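Local coordinates for protein luciferase (Lingulodinium polyedrum, PDB 1VPR) that catalyses the oxidation of dinoflagellate luciferin by molecular oxygen with emission of blue light, this chain being the third of three homologous luciferase domains, at residues L136-A147 against T323-N334; P160-G170 against F300-P310. All coordinates share one frame; numbering follows the deposited sequence.

In the fold
Both contacts lie within the catalytic family region of the third luciferase domain, a member of the calycin superfamily, on opposite sides of the chain's centre: their own centres are about 32 Å apart and their nearest atoms about 17 Å. Along the chain the order is 136-147, 160-170, 300-310, 323-334, so contact 2 falls between the two halves of contact 1. Contact 2 pairs strand 163-169 with strand 297-307, the first and last strands of the ten-stranded antiparallel sheet, so the pairing of these sequence-distant strands helps close the barrel. Contact 1 packs the loop ahead of that first strand against helix 321-324 and the coil after it, outside the sheet itself.

Contact 1. Residues L136-A147 against T323-N334; sequences LKLPCGPLPWPA and TALAGRDNAPTN
A Schellman motif ends helix 321-324 at the point where it meets the loop 136-147, on the flank of the calycin barrel. A326, with positive phi, is its C-prime residue, and its CB comes within 3.6 Å of P142 N. The helix's last turn offers carbonyls to the loop: T323 O accepts L138 N and, from the opposite face of its plane, the motif's own A326 N, while A324 O takes L143 N at 3.0 Å. T323 OG1 donates to L136 O at 2.8 Å. A chi1 of -64° sets this hydroxyl beside its own backbone N and within reach of that carbonyl; R320 NH2 also bonds it. P142 lays CG against R328 CB and CB against A331 CB, and L325 CD2 packs on W145 CE2 at 4.0 Å, the two side chains crossing at about a right angle. Outside the segments, Y339 stacks on the W145 ring. A water links W145 NE1 to A331 N, the latter bond weak, and another donates to both L143 O and P332 O. W145 N gives P332 O a nearly straight bond (178°). Beyond it, N334 OD1 receives A147 N in the plane of its amide carbonyl, at 2.8 Å.

Contact 2. Residues P160-G170 against F300-P310; sequences PLHGRWITVSG and FVFYVKVSNDP
I166 and V304 face each other as a hydrogen-bonded antiparallel pair where strand 163-169 meets strand 297-307, the first and last strands of the calycin barrel, and I166 N points almost straight at V304 O (175°). Two classic bulges interrupt the pairing: R164 O accepts V306 N and, weakly, S307 N, while F302 O takes V168 N at 2.7 Å and S169 N from the same face of its plane. G163 CA lies 3.1 Å from S307 O, where a modelled CB would clash.

The K305 chain runs across one face of W165: CG lies anti to the backbone N (chi1 -154°), and the extended chain carries its methylenes over the indole and NZ on to H162 O. K305 CG stands 3.6 Å from the centroid of the six-membered ring, 4° off the normal, a CH-pi contact. W165 NE1 donates to L161 O nearly in the ring plane, fixing the indole's rotation. Replacing W165 by an alanine is likely to strip the K305 methylenes of their flat support and L161 O of its indole donor. On the other side of the sheet, V306 CG2 sits over one face of the R164 guanidinium, 3.5 Å from CZ, while the carbonyls of Y76 and G77 accept from R164 NH1 and R164 NH2.

K305 NZ donates to H162 O at 3.0 Å, to N308 OD1 and weakly to P160 O, and a water also bridges it to P160 O. Neutral oxygens thus surround this lysine's ammonium, a setting likely to suit its charge although no carboxylate is among these partners.

Contact 1. Residues L136-A147 against T323-N334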
loop_
_atom_site.group_PDB
_atom_site.type_symbol
_atom_site.label_atom_id
_atom_site.label_comp_id
_atom_site.label_asym_id
_atom_site.label_seq_id
_atom_site.Cartn_x
_atom_site.Cartn_y
_atom_site.Cartn_z
ATOM N N LEU A 136 -18.115 -0.610 -14.561
ATOM C CA LEU A 136 -19.187 -0.332 -13.596
ATOM C C LEU A 136 -18.957 0.909 -12.744
ATOM O O LEU A 136 -17.836 1.214 -12.353
ATOM C CB LEU A 136 -19.365 -1.527 -12.653
ATOM C CG LEU A 136 -19.681 -2.872 -13.301
ATOM C CD1 LEU A 136 -19.803 -3.944 -12.213
ATOM C CD2 LEU A 136 -20.974 -2.781 -14.115
ATOM N N LYS A 137 -20.027 1.628 -12.454
ATOM C CA LYS A 137 -19.934 2.787 -11.589
ATOM C C LYS A 137 -20.054 2.236 -10.170
ATOM O O LYS A 137 -20.776 1.253 -9.944
ATOM C CB LYS A 137 -21.094 3.733 -11.846
ATOM C CG LYS A 137 -21.149 4.292 -13.238
ATOM C CD LYS A 137 -22.299 5.253 -13.338
ATOM C CE LYS A 137 -22.406 5.824 -14.738
ATOM N NZ LYS A 137 -23.665 6.625 -14.864
ATOM N N LEU A 138 -19.364 2.853 -9.214
ATOM C CA LEU A 138 -19.442 2.391 -7.837
ATOM C C LEU A 138 -20.908 2.576 -7.448
ATOM O O LEU A 138 -21.516 3.616 -7.736
ATOM C CB LEU A 138 -18.517 3.228 -6.946
ATOM C CG LEU A 138 -18.182 2.673 -5.563
ATOM C CD1 LEU A 138 -17.434 1.348 -5.685
ATOM C CD2 LEU A 138 -17.325 3.691 -4.813
ATOM N N PRO A 139 -21.501 1.571 -6.797
ATOM C CA PRO A 139 -22.911 1.648 -6.395
ATOM C C PRO A 139 -23.329 2.838 -5.534
ATOM O O PRO A 139 -24.458 3.303 -5.638
ATOM C CB PRO A 139 -23.134 0.324 -5.677
ATOM C CG PRO A 139 -22.204 -0.604 -6.412
ATOM C CD PRO A 139 -20.941 0.247 -6.476
ATOM N N CYS A 140 -22.436 3.343 -4.688
ATOM C CA CYS A 140 -22.819 4.449 -3.817
ATOM C C CYS A 140 -22.641 5.822 -4.438
ATOM O O CYS A 140 -22.750 6.837 -3.748
ATOM C CB CYS A 140 -22.063 4.362 -2.487
ATOM S SG CYS A 140 -20.265 4.297 -2.597
ATOM N N GLY A 141 -22.401 5.863 -5.747
ATOM C CA GLY A 141 -22.207 7.146 -6.409
ATOM C C GLY A 141 -20.759 7.569 -6.265
ATOM O O GLY A 141 -19.971 6.826 -5.674
ATOM N N PRO A 142 -20.384 8.770 -6.743
ATOM C CA PRO A 142 -19.019 9.306 -6.684
ATOM C C PRO A 142 -18.455 9.313 -5.284
ATOM O O PRO A 142 -19.114 9.786 -4.355
ATOM C CB PRO A 142 -19.176 10.733 -7.197
ATOM C CG PRO A 142 -20.505 10.704 -7.963
ATOM C CD PRO A 142 -21.334 9.837 -7.094
ATOM N N LEU A 143 -17.241 8.803 -5.108
ATOM C CA LEU A 143 -16.659 8.847 -3.776
ATOM C C LEU A 143 -16.321 10.310 -3.508
ATOM O O LEU A 143 -15.990 11.060 -4.431
ATOM C CB LEU A 143 -15.388 7.974 -3.701
ATOM C CG LEU A 143 -15.563 6.436 -3.708
ATOM C CD1 LEU A 143 -14.206 5.740 -3.883
ATOM C CD2 LEU A 143 -16.228 5.977 -2.399
ATOM N N PRO A 144 -16.449 10.754 -2.246
ATOM C CA PRO A 144 -16.121 12.138 -1.921
ATOM C C PRO A 144 -14.602 12.322 -1.945
ATOM O O PRO A 144 -13.879 11.445 -1.484
ATOM C CB PRO A 144 -16.667 12.303 -0.488
ATOM C CG PRO A 144 -17.812 11.348 -0.436
ATOM C CD PRO A 144 -17.217 10.131 -1.156
ATOM N N TRP A 145 -14.117 13.428 -2.508
ATOM C CA TRP A 145 -12.683 13.714 -2.465
ATOM C C TRP A 145 -12.511 14.317 -1.064
ATOM O O TRP A 145 -13.404 15.025 -0.585
ATOM C CB TRP A 145 -12.289 14.759 -3.510
ATOM C CG TRP A 145 -12.253 14.232 -4.932
ATOM C CD1 TRP A 145 -13.272 14.249 -5.841
ATOM C CD2 TRP A 145 -11.134 13.621 -5.591
ATOM N NE1 TRP A 145 -12.856 13.693 -7.029
ATOM C CE2 TRP A 145 -11.549 13.295 -6.900
ATOM C CE3 TRP A 145 -9.822 13.317 -5.199
ATOM C CZ2 TRP A 145 -10.698 12.674 -7.831
ATOM C CZ3 TRP A 145 -8.966 12.700 -6.123
ATOM C CH2 TRP A 145 -9.405 12.385 -7.422
ATOM N N PRO A 146 -11.393 14.026 -0.370
ATOM C CA PRO A 146 -11.235 14.604 0.972
ATOM C C PRO A 146 -10.816 16.063 0.979
ATOM O O PRO A 146 -9.794 16.425 0.398
ATOM C CB PRO A 146 -10.188 13.698 1.618
ATOM C CG PRO A 146 -9.321 13.299 0.444
ATOM C CD PRO A 146 -10.358 13.001 -0.634
ATOM N N ALA A 147 -11.611 16.906 1.637
ATOM C CA ALA A 147 -11.313 18.336 1.753
ATOM C C ALA A 147 -9.842 18.556 2.101
ATOM O O ALA A 147 -9.303 17.852 2.958
ATOM C CB ALA A 147 -12.193 18.967 2.866
ATOM N N THR A 323 -15.041 4.164 -12.318
ATOM C CA THR A 323 -15.715 3.438 -11.243
ATOM C C THR A 323 -15.792 4.272 -9.967
ATOM O O THR A 323 -16.877 4.524 -9.431
ATOM C CB THR A 323 -14.986 2.113 -10.924
ATOM O OG1 THR A 323 -15.044 1.245 -12.063
ATOM C CG2 THR A 323 -15.636 1.406 -9.713
ATOM N N ALA A 324 -14.636 4.736 -9.495
ATOM C CA ALA A 324 -14.579 5.507 -8.266
ATOM C C ALA A 324 -15.421 6.781 -8.246
ATOM O O ALA A 324 -15.995 7.112 -7.202
ATOM C CB ALA A 324 -13.127 5.834 -7.927
ATOM N N LEU A 325 -15.474 7.514 -9.362
ATOM C CA LEU A 325 -16.270 8.737 -9.420
ATOM C C LEU A 325 -17.649 8.460 -10.053
ATOM O O LEU A 325 -18.418 9.388 -10.331
ATOM C CB LEU A 325 -15.519 9.820 -10.218
ATOM C CG LEU A 325 -14.097 10.161 -9.725
ATOM C CD1 LEU A 325 -13.498 11.263 -10.622
ATOM C CD2 LEU A 325 -14.157 10.645 -8.248
ATOM N N ALA A 326 -17.968 7.185 -10.262
ATOM C CA ALA A 326 -19.250 6.811 -10.864
ATOM C C ALA A 326 -19.542 7.632 -12.108
ATOM O O ALA A 326 -20.664 8.118 -12.290
ATOM C CB ALA A 326 -20.401 6.996 -9.855
ATOM N N GLY A 327 -18.531 7.812 -12.947
ATOM C CA GLY A 327 -18.716 8.557 -14.180
ATOM C C GLY A 327 -18.906 10.056 -14.055
ATOM O O GLY A 327 -19.200 10.714 -15.051
ATOM N N ARG A 328 -18.722 10.619 -12.867
ATOM C CA ARG A 328 -18.912 12.061 -12.706
ATOM C C ARG A 328 -17.637 12.884 -12.755
ATOM O O ARG A 328 -16.843 12.878 -11.810
ATOM C CB ARG A 328 -19.654 12.363 -11.391
ATOM C CG ARG A 328 -19.966 13.856 -11.221
ATOM C CD ARG A 328 -20.641 14.224 -9.897
ATOM N NE ARG A 328 -20.702 15.678 -9.734
ATOM C CZ ARG A 328 -21.152 16.308 -8.644
ATOM N NH1 ARG A 328 -21.159 17.636 -8.598
ATOM N NH2 ARG A 328 -21.597 15.611 -7.603
ATOM N N ASP A 329 -17.445 13.614 -13.848
ATOM C CA ASP A 329 -16.270 14.461 -13.995
ATOM C C ASP A 329 -16.245 15.515 -12.894
ATOM O O ASP A 329 -17.301 15.980 -12.451
ATOM C CB ASP A 329 -16.303 15.186 -15.340
ATOM C CG ASP A 329 -16.047 14.272 -16.530
ATOM O OD1 ASP A 329 -16.270 14.740 -17.667
ATOM O OD2 ASP A 329 -15.623 13.111 -16.356
ATOM N N ASN A 330 -15.042 15.886 -12.448
ATOM C CA ASN A 330 -14.864 16.921 -11.435
ATOM C C ASN A 330 -15.783 16.776 -10.226
ATOM O O ASN A 330 -16.398 17.753 -9.769
ATOM C CB ASN A 330 -15.039 18.294 -12.098
ATOM C CG ASN A 330 -14.146 18.455 -13.323
ATOM O OD1 ASN A 330 -12.932 18.261 -13.243
ATOM N ND2 ASN A 330 -14.738 18.795 -14.461
ATOM N N ALA A 331 -15.860 15.552 -9.703
ATOM C CA ALA A 331 -16.687 15.271 -8.544
ATOM C C ALA A 331 -16.152 16.132 -7.395
ATOM O O ALA A 331 -14.967 16.497 -7.374
ATOM C CB ALA A 331 -16.634 13.780 -8.208
ATOM N N PRO A 332 -17.013 16.458 -6.412
ATOM C CA PRO A 332 -16.612 17.294 -5.284
ATOM C C PRO A 332 -15.985 16.658 -4.058
ATOM O O PRO A 332 -16.054 15.453 -3.844
ATOM C CB PRO A 332 -17.917 17.986 -4.919
ATOM C CG PRO A 332 -18.897 16.848 -5.050
ATOM C CD PRO A 332 -18.470 16.207 -6.383
ATOM N N THR A 333 -15.397 17.523 -3.243
ATOM C CA THR A 333 -14.808 17.145 -1.969
ATOM C C THR A 333 -16.032 17.178 -1.067
ATOM O O THR A 333 -17.120 17.530 -1.515
ATOM C CB THR A 333 -13.811 18.213 -1.452
ATOM O OG1 THR A 333 -14.515 19.448 -1.208
ATOM C CG2 THR A 333 -12.693 18.456 -2.470
ATOM N N ASN A 334 -15.865 16.831 0.200
ATOM C CA ASN A 334 -16.973 16.861 1.128
ATOM C C ASN A 334 -17.361 18.300 1.531
ATOM O O ASN A 334 -18.273 18.507 2.325
ATOM C CB ASN A 334 -16.628 16.023 2.355
ATOM C CG ASN A 334 -15.276 16.364 2.933
ATOM O OD1 ASN A 334 -14.253 16.325 2.242
ATOM N ND2 ASN A 334 -15.257 16.693 4.209
HETATM O O HOH W 1 -17.343 13.526 -4.968
HETATM O O HOH W 2 -13.265 14.531 -9.877
#

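Contact 2. Residues P160-G170 against F300-P310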
loop_
_atom_site.group_PDB
_atom_site.type_symbol
_atom_site.label_atom_id
_atom_site.label_comp_id
_atom_site.label_asym_id
_atom_site.label_seq_id
_atom_site.Cartn_x
_atom_site.Cartn_y
_atom_site.Cartn_z
ATOM N N PRO A 160 12.751 11.501 -6.948
ATOM C CA PRO A 160 13.346 11.104 -5.679
ATOM C C PRO A 160 12.867 9.802 -5.046
ATOM O O PRO A 160 13.556 9.249 -4.196
ATOM C CB PRO A 160 13.080 12.324 -4.791
ATOM C CG PRO A 160 11.755 12.788 -5.288
ATOM C CD PRO A 160 11.924 12.711 -6.785
ATOM N N LEU A 161 11.688 9.324 -5.435
ATOM C CA LEU A 161 11.132 8.089 -4.895
ATOM C C LEU A 161 11.688 6.844 -5.599
ATOM O O LEU A 161 11.604 5.729 -5.064
ATOM C CB LEU A 161 9.613 8.095 -5.052
ATOM C CG LEU A 161 8.915 9.394 -4.617
ATOM C CD1 LEU A 161 7.409 9.272 -4.839
ATOM C CD2 LEU A 161 9.231 9.664 -3.159
ATOM N N HIS A 162 12.249 7.037 -6.790
ATOM C CA HIS A 162 12.789 5.942 -7.593
ATOM C C HIS A 162 13.882 5.169 -6.835
ATOM O O HIS A 162 14.881 5.741 -6.418
ATOM C CB HIS A 162 13.362 6.510 -8.887
ATOM C CG HIS A 162 13.567 5.498 -9.968
ATOM N ND1 HIS A 162 12.567 5.138 -10.840
ATOM C CD2 HIS A 162 14.674 4.827 -10.367
ATOM C CE1 HIS A 162 13.046 4.293 -11.737
ATOM N NE2 HIS A 162 14.323 4.091 -11.476
ATOM N N GLY A 163 13.680 3.868 -6.660
ATOM C CA GLY A 163 14.669 3.052 -5.971
ATOM C C GLY A 163 14.028 1.989 -5.103
ATOM O O GLY A 163 12.821 1.719 -5.209
ATOM N N ARG A 164 14.846 1.374 -4.257
ATOM C CA ARG A 164 14.384 0.350 -3.339
ATOM C C ARG A 164 14.508 0.897 -1.920
ATOM O O ARG A 164 15.559 1.453 -1.522
ATOM C CB ARG A 164 15.191 -0.951 -3.516
ATOM C CG ARG A 164 14.645 -2.100 -2.678
ATOM C CD ARG A 164 15.187 -3.431 -3.185
ATOM N NE ARG A 164 16.643 -3.465 -3.064
ATOM C CZ ARG A 164 17.293 -3.807 -1.950
ATOM N NH1 ARG A 164 16.629 -4.162 -0.856
ATOM N NH2 ARG A 164 18.612 -3.745 -1.919
ATOM N N TRP A 165 13.411 0.768 -1.175
ATOM C CA TRP A 165 13.300 1.286 0.193
ATOM C C TRP A 165 13.058 0.143 1.141
ATOM O O TRP A 165 12.251 -0.731 0.852
ATOM C CB TRP A 165 12.113 2.251 0.277
ATOM C CG TRP A 165 12.218 3.396 -0.693
ATOM C CD1 TRP A 165 11.926 3.375 -2.036
ATOM C CD2 TRP A 165 12.684 4.713 -0.405
ATOM N NE1 TRP A 165 12.185 4.613 -2.597
ATOM C CE2 TRP A 165 12.653 5.447 -1.616
ATOM C CE3 TRP A 165 13.127 5.351 0.762
ATOM C CZ2 TRP A 165 13.056 6.791 -1.694
ATOM C CZ3 TRP A 165 13.527 6.702 0.682
ATOM C CH2 TRP A 165 13.488 7.399 -0.537
ATOM N N ILE A 166 13.752 0.140 2.267
ATOM C CA ILE A 166 13.588 -0.930 3.240
ATOM C C ILE A 166 12.968 -0.396 4.532
ATOM O O ILE A 166 13.455 0.564 5.135
ATOM C CB ILE A 166 14.956 -1.598 3.557
ATOM C CG1 ILE A 166 15.447 -2.386 2.345
ATOM C CG2 ILE A 166 14.843 -2.496 4.791
ATOM C CD1 ILE A 166 14.480 -3.492 1.887
ATOM N N THR A 167 11.889 -1.038 4.955
ATOM C CA THR A 167 11.181 -0.656 6.168
ATOM C C THR A 167 12.037 -0.800 7.419
ATOM O O THR A 167 12.605 -1.885 7.683
ATOM C CB THR A 167 9.939 -1.524 6.347
ATOM O OG1 THR A 167 9.147 -1.460 5.154
ATOM C CG2 THR A 167 9.132 -1.053 7.556
ATOM N N VAL A 168 12.104 0.272 8.209
ATOM C CA VAL A 168 12.887 0.227 9.431
ATOM C C VAL A 168 12.025 0.500 10.660
ATOM O O VAL A 168 12.478 0.393 11.798
ATOM C CB VAL A 168 14.132 1.189 9.370
ATOM C CG1 VAL A 168 15.143 0.645 8.358
ATOM C CG2 VAL A 168 13.709 2.628 8.985
ATOM N N SER A 169 10.763 0.825 10.442
ATOM C CA SER A 169 9.869 1.041 11.572
ATOM C C SER A 169 8.434 0.969 11.120
ATOM O O SER A 169 8.077 1.491 10.060
ATOM C CB SER A 169 10.111 2.394 12.238
ATOM O OG SER A 169 9.166 2.567 13.286
ATOM N N GLY A 170 7.611 0.304 11.927
ATOM C CA GLY A 170 6.202 0.196 11.606
ATOM C C GLY A 170 5.860 -0.945 10.679
ATOM O O GLY A 170 4.758 -0.972 10.125
ATOM N N PHE A 300 2.670 5.642 11.741
ATOM C CA PHE A 300 3.872 5.919 10.951
ATOM C C PHE A 300 4.646 4.682 10.486
ATOM O O PHE A 300 4.747 3.686 11.206
ATOM C CB PHE A 300 4.871 6.796 11.737
ATOM C CG PHE A 300 4.347 8.154 12.103
ATOM C CD1 PHE A 300 3.778 8.384 13.362
ATOM C CD2 PHE A 300 4.402 9.196 11.188
ATOM C CE1 PHE A 300 3.274 9.630 13.691
ATOM C CE2 PHE A 300 3.896 10.454 11.511
ATOM C CZ PHE A 300 3.332 10.669 12.759
ATOM N N VAL A 301 5.172 4.755 9.261
ATOM C CA VAL A 301 6.007 3.691 8.715
ATOM C C VAL A 301 7.248 4.439 8.241
ATOM O O VAL A 301 7.131 5.489 7.593
ATOM C CB VAL A 301 5.341 2.952 7.494
ATOM C CG1 VAL A 301 6.312 1.897 6.938
ATOM C CG2 VAL A 301 4.052 2.273 7.937
ATOM N N PHE A 302 8.433 3.944 8.601
ATOM C CA PHE A 302 9.685 4.570 8.156
ATOM C C PHE A 302 10.471 3.590 7.310
ATOM O O PHE A 302 10.542 2.390 7.643
ATOM C CB PHE A 302 10.574 4.990 9.338
ATOM C CG PHE A 302 10.068 6.196 10.087
ATOM C CD1 PHE A 302 9.079 6.064 11.053
ATOM C CD2 PHE A 302 10.575 7.460 9.812
ATOM C CE1 PHE A 302 8.602 7.172 11.739
ATOM C CE2 PHE A 302 10.109 8.571 10.494
ATOM C CZ PHE A 302 9.119 8.425 11.459
ATOM N N TYR A 303 11.071 4.104 6.232
ATOM C CA TYR A 303 11.891 3.302 5.314
ATOM C C TYR A 303 13.199 4.032 5.092
ATOM O O TYR A 303 13.248 5.277 5.131
ATOM C CB TYR A 303 11.247 3.180 3.922
ATOM C CG TYR A 303 9.775 2.804 3.880
ATOM C CD1 TYR A 303 8.774 3.773 4.019
ATOM C CD2 TYR A 303 9.390 1.505 3.609
ATOM C CE1 TYR A 303 7.416 3.438 3.873
ATOM C CE2 TYR A 303 8.035 1.158 3.454
ATOM C CZ TYR A 303 7.059 2.132 3.582
ATOM O OH TYR A 303 5.735 1.790 3.371
ATOM N N VAL A 304 14.258 3.278 4.841
ATOM C CA VAL A 304 15.544 3.894 4.540
ATOM C C VAL A 304 15.873 3.500 3.090
ATOM O O VAL A 304 15.621 2.366 2.667
ATOM C CB VAL A 304 16.663 3.436 5.521
ATOM C CG1 VAL A 304 16.878 1.906 5.440
ATOM C CG2 VAL A 304 17.956 4.169 5.185
ATOM N N LYS A 305 16.400 4.437 2.308
ATOM C CA LYS A 305 16.705 4.148 0.911
ATOM C C LYS A 305 18.007 3.345 0.769
ATOM O O LYS A 305 19.089 3.818 1.139
ATOM C CB LYS A 305 16.796 5.449 0.114
ATOM C CG LYS A 305 16.472 5.230 -1.349
ATOM C CD LYS A 305 16.707 6.454 -2.191
ATOM C CE LYS A 305 16.174 6.198 -3.579
ATOM N NZ LYS A 305 16.316 7.415 -4.445
ATOM N N VAL A 306 17.907 2.124 0.248
ATOM C CA VAL A 306 19.100 1.289 0.111
ATOM C C VAL A 306 19.663 1.313 -1.315
ATOM O O VAL A 306 20.822 0.936 -1.543
ATOM C CB VAL A 306 18.817 -0.173 0.591
ATOM C CG1 VAL A 306 18.431 -0.168 2.100
ATOM C CG2 VAL A 306 17.689 -0.812 -0.232
ATOM N N SER A 307 18.878 1.797 -2.274
ATOM C CA SER A 307 19.358 1.857 -3.659
ATOM C C SER A 307 18.545 2.784 -4.539
ATOM O O SER A 307 17.349 2.891 -4.352
ATOM C CB SER A 307 19.287 0.469 -4.297
ATOM O OG SER A 307 19.836 0.527 -5.604
ATOM N N ASN A 308 19.187 3.434 -5.512
ATOM C CA ASN A 308 18.470 4.284 -6.455
ATOM C C ASN A 308 17.805 3.412 -7.540
ATOM O O ASN A 308 17.017 3.900 -8.339
ATOM C CB ASN A 308 19.422 5.254 -7.154
ATOM C CG ASN A 308 19.808 6.423 -6.284
ATOM O OD1 ASN A 308 19.054 6.817 -5.387
ATOM N ND2 ASN A 308 20.979 7.006 -6.553
ATOM N N ASP A 309 18.116 2.119 -7.553
ATOM C CA ASP A 309 17.581 1.195 -8.539
ATOM C C ASP A 309 16.507 0.287 -7.940
ATOM O O ASP A 309 16.776 -0.481 -6.996
ATOM C CB ASP A 309 18.734 0.339 -9.085
ATOM C CG ASP A 309 18.318 -0.554 -10.226
ATOM O OD1 ASP A 309 19.202 -1.276 -10.730
ATOM O OD2 ASP A 309 17.133 -0.534 -10.629
ATOM N N PRO A 310 15.264 0.366 -8.462
ATOM C CA PRO A 310 14.214 -0.494 -7.910
ATOM C C PRO A 310 14.424 -1.954 -8.329
ATOM O O PRO A 310 13.881 -2.873 -7.701
ATOM C CB PRO A 310 12.944 0.094 -8.517
ATOM C CG PRO A 310 13.424 0.551 -9.883
ATOM C CD PRO A 310 14.717 1.257 -9.499
HETATM O O HOH W 3 15.897 9.782 -2.982
HETATM O O HOH W 4 17.857 -2.692 -5.442
HETATM O O HOH W 5 6.727 3.516 12.945
#